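Local coordinates for protein LRA-12 (Uncultured bacterium, PDB 5AEB) that probably hydrolyses beta-lactam antibiotics, carbapenems included, as a class B3 metallo-beta-lactamase with two zinc ions in its active site, at residues A94-K97 against K98-A102; K260-K263 against E264-H268. One frame throughout, in Å; residues are numbered along the deposited sequence.

Contact 1 (A94-K97 against K98-A102); sequences AEIK and KITGA
At the C-terminal end of helix 93-100, Thr-100 hydrogen-bonds back to Ile-96 and forms an ST turn with the chain ahead. The carbonyl of Ile-96 is gripped twice, for its O receives Thr-100 N at 3.0 Å and the hydroxyl OG1 of the same threonine at a short 2.5 Å, the two donors arriving from opposite faces of the carbonyl plane. A chi1 of 54° sets OG1 between the backbone N and the carbonyl carbon of Thr-100, where it can look back down the helix and also accept a long hydrogen bond from Ala-102 N at 3.3 Å (160°), which makes the ST turn. OG1 therefore links the final helical turn to the chain leaving it, while the methyl CG2 remains beside Ile-96, 4.2 Å from that residue's CG2. Gly-101 turns the backbone out of the helix with positive phi, yet its N still donates a hydrogen bond to Lys-97 O at 2.9 Å. The extended aliphatic chain of Lys-97 runs past the exit, its CG 3.5 Å from Ala-102 O, and carries NZ to a hydrogen bond with Ile-135 O. On the more exposed side the chains of Glu-95 and Ile-99 lie alongside each other and point the same way, with CG of Glu-95 3.8 Å from CD1 of Ile-99. Lys-98 lays the start of its chain over the preceding turn, its CG 3.4 Å from Ala-94 O. Inward, Ile-96 and Thr-100 face strand 77-81, and Ile-96 also meets Ile-63 of helix 60-69. The helix lies on the connection from strand 77-81 to its parallel neighbour 103-107, a beta-alpha-beta crossover of the metallo-beta-lactamase fold.

Contact 2 (K260-K263 against E264-H268); sequences KLQK and EYEKH
Glu-264 begins the last turn of helix 251-267 by setting its CB 3.4 Å from Leu-261 O, while its backbone N donates a hydrogen bond to Lys-260 O. Its carboxylate bends away from the preceding turn, and OE2 makes a weak hydrogen bond to Asn-270 ND2. Tyr-265 follows, its N hydrogen-bonded to Leu-261 O and its ring turned edge-on to Gln-262: the glutamine's carbonyl O lies in the ring plane, and its NE2 comes to the edge as well, 3.8 Å from CD2 of the tyrosine. Glu-266 makes the polar side-chain link of this turn. Its OE2 takes a hydrogen bond from Gln-262 NE2 at 2.8 Å, nearly straight at 174°, using the lone pair turned away from OE1. The acceptor lies in the plane of the glutamine amide, but the carboxylate is rotated 54° from that plane, so the two flat groups meet askew. Gln-262 can make this bond because its chain bends at chi2 (71°), which swings the amide forward along the helix. Lys-263 runs beside Glu-266 without an ion pair, its NZ instead forming a salt bridge with Asp-259 one turn back. Lys-267 hydrogen-bonds through its N to Lys-263 O, with its CG 3.6 Å from the same oxygen. At His-268 phi turns positive and the helix stops; the imidazole curls back, and ND1 donates to Tyr-265 O at 2.8 Å, in the carbonyl plane, while Glu-266 O lies over one face of the ring, displaced toward its rim. The ring also meets that of Phe-195. Between its neighbours, the helix rests Tyr-265 on Tyr-208, Ala-209 and Leu-212 of helix 204-216, and Leu-261 on the loop residues Met-186 to Thr-188 that follow strand 178-184.

From the N terminus the chain first reaches contact 1, where helix 93-100 ends and hands over to strand 103-107 of the seven-stranded sheet. Contact 2 comes much later, at the end of helix 251-267 and close to the last modelled residue. Each lies within one continuous run of nine residues at a helix C terminus, so neither closes a long loop; they follow in series and neither nest nor cross. The centres of contacts 1 and 2 lie about 37 Å apart, on opposite sides of the chain's centre, and their nearest atoms are about 26 Å apart. Side chains of contact 1 pack its helix against strand 77-81 and helix 60-69, whereas contact 2 belongs with helix 204-216, which links strands 178-184 and 222-225 of the five-stranded sheet.

Contact 1 (A94-K97 against K98-A102)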
loop_
_atom_site.group_PDB
_atom_site.type_symbol
_atom_site.label_atom_id
_atom_site.label_comp_id
_atom_site.label_asym_id
_atom_site.label_seq_id
_atom_site.Cartn_x
_atom_site.Cartn_y
_atom_site.Cartn_z
ATOM N N ALA A 94 -11.379 6.112 5.902
ATOM C CA ALA A 94 -12.239 7.173 6.444
ATOM C C ALA A 94 -12.462 7.002 7.951
ATOM O O ALA A 94 -12.342 7.959 8.710
ATOM C CB ALA A 94 -13.565 7.258 5.707
ATOM N N GLU A 95 -12.737 5.771 8.372
ATOM C CA GLU A 95 -12.981 5.476 9.770
ATOM C C GLU A 95 -11.734 5.676 10.642
ATOM O O GLU A 95 -11.812 6.241 11.748
ATOM C CB GLU A 95 -13.478 4.065 9.898
ATOM C CG GLU A 95 -13.576 3.588 11.332
ATOM C CD GLU A 95 -14.441 2.346 11.476
ATOM O OE1 GLU A 95 -14.889 1.784 10.437
ATOM O OE2 GLU A 95 -14.673 1.932 12.646
ATOM N N ILE A 96 -10.583 5.221 10.147
ATOM C CA ILE A 96 -9.358 5.364 10.910
ATOM C C ILE A 96 -8.965 6.832 10.982
ATOM O O ILE A 96 -8.465 7.299 12.007
ATOM C CB ILE A 96 -8.243 4.430 10.390
ATOM C CG1 ILE A 96 -8.519 3.036 10.943
ATOM C CG2 ILE A 96 -6.855 4.853 10.852
ATOM C CD1 ILE A 96 -8.088 1.954 9.987
ATOM N N LYS A 97 -9.244 7.574 9.928
ATOM C CA LYS A 97 -8.907 8.969 9.942
ATOM C C LYS A 97 -9.814 9.694 10.916
ATOM O O LYS A 97 -9.369 10.637 11.613
ATOM C CB LYS A 97 -9.036 9.584 8.548
ATOM C CG LYS A 97 -8.484 10.990 8.494
ATOM C CD LYS A 97 -8.795 11.681 7.177
ATOM C CE LYS A 97 -8.289 13.098 7.236
ATOM N NZ LYS A 97 -9.081 13.933 6.303
ATOM N N LYS A 98 -11.090 9.287 10.953
ATOM C CA LYS A 98 -12.036 9.933 11.857
ATOM C C LYS A 98 -11.601 9.792 13.289
ATOM O O LYS A 98 -11.564 10.771 14.034
ATOM C CB LYS A 98 -13.448 9.372 11.678
ATOM C CG LYS A 98 -14.184 10.093 10.573
ATOM C CD LYS A 98 -15.334 9.187 10.162
ATOM C CE LYS A 98 -16.329 9.951 9.365
ATOM N NZ LYS A 98 -17.190 10.566 10.380
ATOM N N ILE A 99 -11.251 8.564 13.650
ATOM C CA ILE A 99 -10.930 8.193 15.023
ATOM C C ILE A 99 -9.577 8.754 15.481
ATOM O O ILE A 99 -9.454 9.242 16.589
ATOM C CB ILE A 99 -10.928 6.642 15.203
ATOM C CG1 ILE A 99 -12.353 6.107 15.084
ATOM C CG2 ILE A 99 -10.314 6.261 16.547
ATOM C CD1 ILE A 99 -12.437 4.618 14.816
ATOM N N THR A 100 -8.585 8.719 14.613
ATOM C CA THR A 100 -7.236 9.163 14.974
ATOM C C THR A 100 -7.050 10.654 14.820
ATOM O O THR A 100 -6.220 11.232 15.495
ATOM C CB THR A 100 -6.159 8.479 14.082
ATOM O OG1 THR A 100 -6.479 8.686 12.692
ATOM C CG2 THR A 100 -6.087 6.986 14.369
ATOM N N GLY A 101 -7.790 11.283 13.910
ATOM C CA GLY A 101 -7.507 12.688 13.530
ATOM C C GLY A 101 -6.152 12.900 12.846
ATOM O O GLY A 101 -5.619 14.004 12.830
ATOM N N ALA A 102 -5.598 11.836 12.276
ATOM C CA ALA A 102 -4.295 11.897 11.578
ATOM C C ALA A 102 -4.493 12.588 10.228
ATOM O O ALA A 102 -5.621 12.640 9.724
ATOM C CB ALA A 102 -3.706 10.489 11.401
#

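Contact 2 (K260-K263 against E264-H268)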
loop_
_atom_site.group_PDB
_atom_site.type_symbol
_atom_site.label_atom_id
_atom_site.label_comp_id
_atom_site.label_asym_id
_atom_site.label_seq_id
_atom_site.Cartn_x
_atom_site.Cartn_y
_atom_site.Cartn_z
ATOM N N LYS A 260 7.161 -10.959 -14.699
ATOM C CA LYS A 260 5.774 -11.390 -14.908
ATOM C C LYS A 260 4.842 -10.216 -15.224
ATOM O O LYS A 260 4.050 -10.273 -16.157
ATOM C CB LYS A 260 5.268 -12.123 -13.691
ATOM C CG LYS A 260 5.701 -13.582 -13.671
ATOM C CD LYS A 260 6.009 -14.090 -12.266
ATOM C CE LYS A 260 4.749 -14.192 -11.399
ATOM N NZ LYS A 260 5.017 -13.977 -9.946
ATOM N N LEU A 261 4.976 -9.125 -14.483
ATOM C CA LEU A 261 4.100 -8.005 -14.705
ATOM C C LEU A 261 4.435 -7.282 -16.027
ATOM O O LEU A 261 3.556 -6.701 -16.659
ATOM C CB LEU A 261 4.106 -7.068 -13.498
ATOM C CG LEU A 261 3.659 -7.670 -12.155
ATOM C CD1 LEU A 261 3.942 -6.660 -11.074
ATOM C CD2 LEU A 261 2.191 -8.101 -12.126
ATOM N N GLN A 262 5.699 -7.334 -16.423
ATOM C CA GLN A 262 6.156 -6.818 -17.716
ATOM C C GLN A 262 5.497 -7.580 -18.887
ATOM O O GLN A 262 4.948 -6.952 -19.794
ATOM C CB GLN A 262 7.679 -6.883 -17.794
ATOM C CG GLN A 262 8.280 -6.686 -19.179
ATOM C CD GLN A 262 8.154 -5.251 -19.655
ATOM O OE1 GLN A 262 8.330 -4.306 -18.882
ATOM N NE2 GLN A 262 7.823 -5.082 -20.929
ATOM N N LYS A 263 5.538 -8.921 -18.841
ATOM C CA LYS A 263 4.866 -9.780 -19.834
ATOM C C LYS A 263 3.359 -9.496 -19.899
ATOM O O LYS A 263 2.749 -9.530 -20.978
ATOM C CB LYS A 263 5.089 -11.259 -19.523
ATOM C CG LYS A 263 6.556 -11.690 -19.462
ATOM C CD LYS A 263 7.357 -11.132 -20.637
ATOM C CE LYS A 263 8.819 -10.913 -20.298
ATOM N NZ LYS A 263 9.502 -12.195 -19.966
ATOM N N GLU A 264 2.771 -9.244 -18.726
ATOM C CA GLU A 264 1.376 -8.909 -18.602
ATOM C C GLU A 264 1.083 -7.586 -19.323
ATOM O O GLU A 264 0.122 -7.489 -20.090
ATOM C CB GLU A 264 0.996 -8.837 -17.131
ATOM C CG GLU A 264 -0.487 -8.716 -16.878
ATOM C CD GLU A 264 -1.238 -9.921 -17.367
ATOM O OE1 GLU A 264 -1.351 -10.103 -18.591
ATOM O OE2 GLU A 264 -1.715 -10.699 -16.525
ATOM N N TYR A 265 1.914 -6.574 -19.066
ATOM C CA TYR A 265 1.842 -5.287 -19.735
ATOM C C TYR A 265 1.878 -5.429 -21.269
ATOM O O TYR A 265 1.111 -4.764 -21.963
ATOM C CB TYR A 265 2.972 -4.381 -19.241
ATOM C CG TYR A 265 3.332 -3.218 -20.146
ATOM C CD1 TYR A 265 2.519 -2.099 -20.226
ATOM C CD2 TYR A 265 4.492 -3.237 -20.915
ATOM C CE1 TYR A 265 2.846 -1.033 -21.034
ATOM C CE2 TYR A 265 4.824 -2.170 -21.731
ATOM C CZ TYR A 265 3.988 -1.079 -21.785
ATOM O OH TYR A 265 4.305 -0.014 -22.584
ATOM N N GLU A 266 2.752 -6.299 -21.770
ATOM C CA GLU A 266 2.885 -6.583 -23.207
ATOM C C GLU A 266 1.631 -7.181 -23.849
ATOM O O GLU A 266 1.263 -6.806 -24.960
ATOM C CB GLU A 266 4.099 -7.490 -23.476
ATOM C CG GLU A 266 5.431 -6.756 -23.471
ATOM C CD GLU A 266 6.634 -7.683 -23.351
ATOM O OE1 GLU A 266 6.612 -8.801 -23.916
ATOM O OE2 GLU A 266 7.624 -7.287 -22.697
ATOM N N LYS A 267 0.992 -8.116 -23.164
ATOM C CA LYS A 267 -0.287 -8.652 -23.600
ATOM C C LYS A 267 -1.390 -7.575 -23.599
ATOM O O LYS A 267 -2.315 -7.625 -24.417
ATOM C CB LYS A 267 -0.701 -9.795 -22.673
ATOM C CG LYS A 267 0.082 -11.090 -22.865
ATOM C CD LYS A 267 -0.292 -12.118 -21.804
ATOM C CE LYS A 267 0.097 -13.534 -22.225
ATOM N NZ LYS A 267 1.572 -13.699 -22.370
ATOM N N HIS A 268 -1.242 -6.631 -22.657
ATOM C CA HIS A 268 -2.177 -5.557 -22.254
ATOM C C HIS A 268 -3.225 -5.858 -21.133
ATOM O O HIS A 268 -4.086 -5.021 -20.909
ATOM C CB HIS A 268 -2.758 -4.782 -23.471
ATOM C CG HIS A 268 -1.724 -4.374 -24.526
ATOM N ND1 HIS A 268 -0.433 -4.094 -24.232
ATOM C CD2 HIS A 268 -1.849 -4.203 -25.929
ATOM C CE1 HIS A 268 0.235 -3.758 -25.366
ATOM N NE2 HIS A 268 -0.631 -3.832 -26.406
#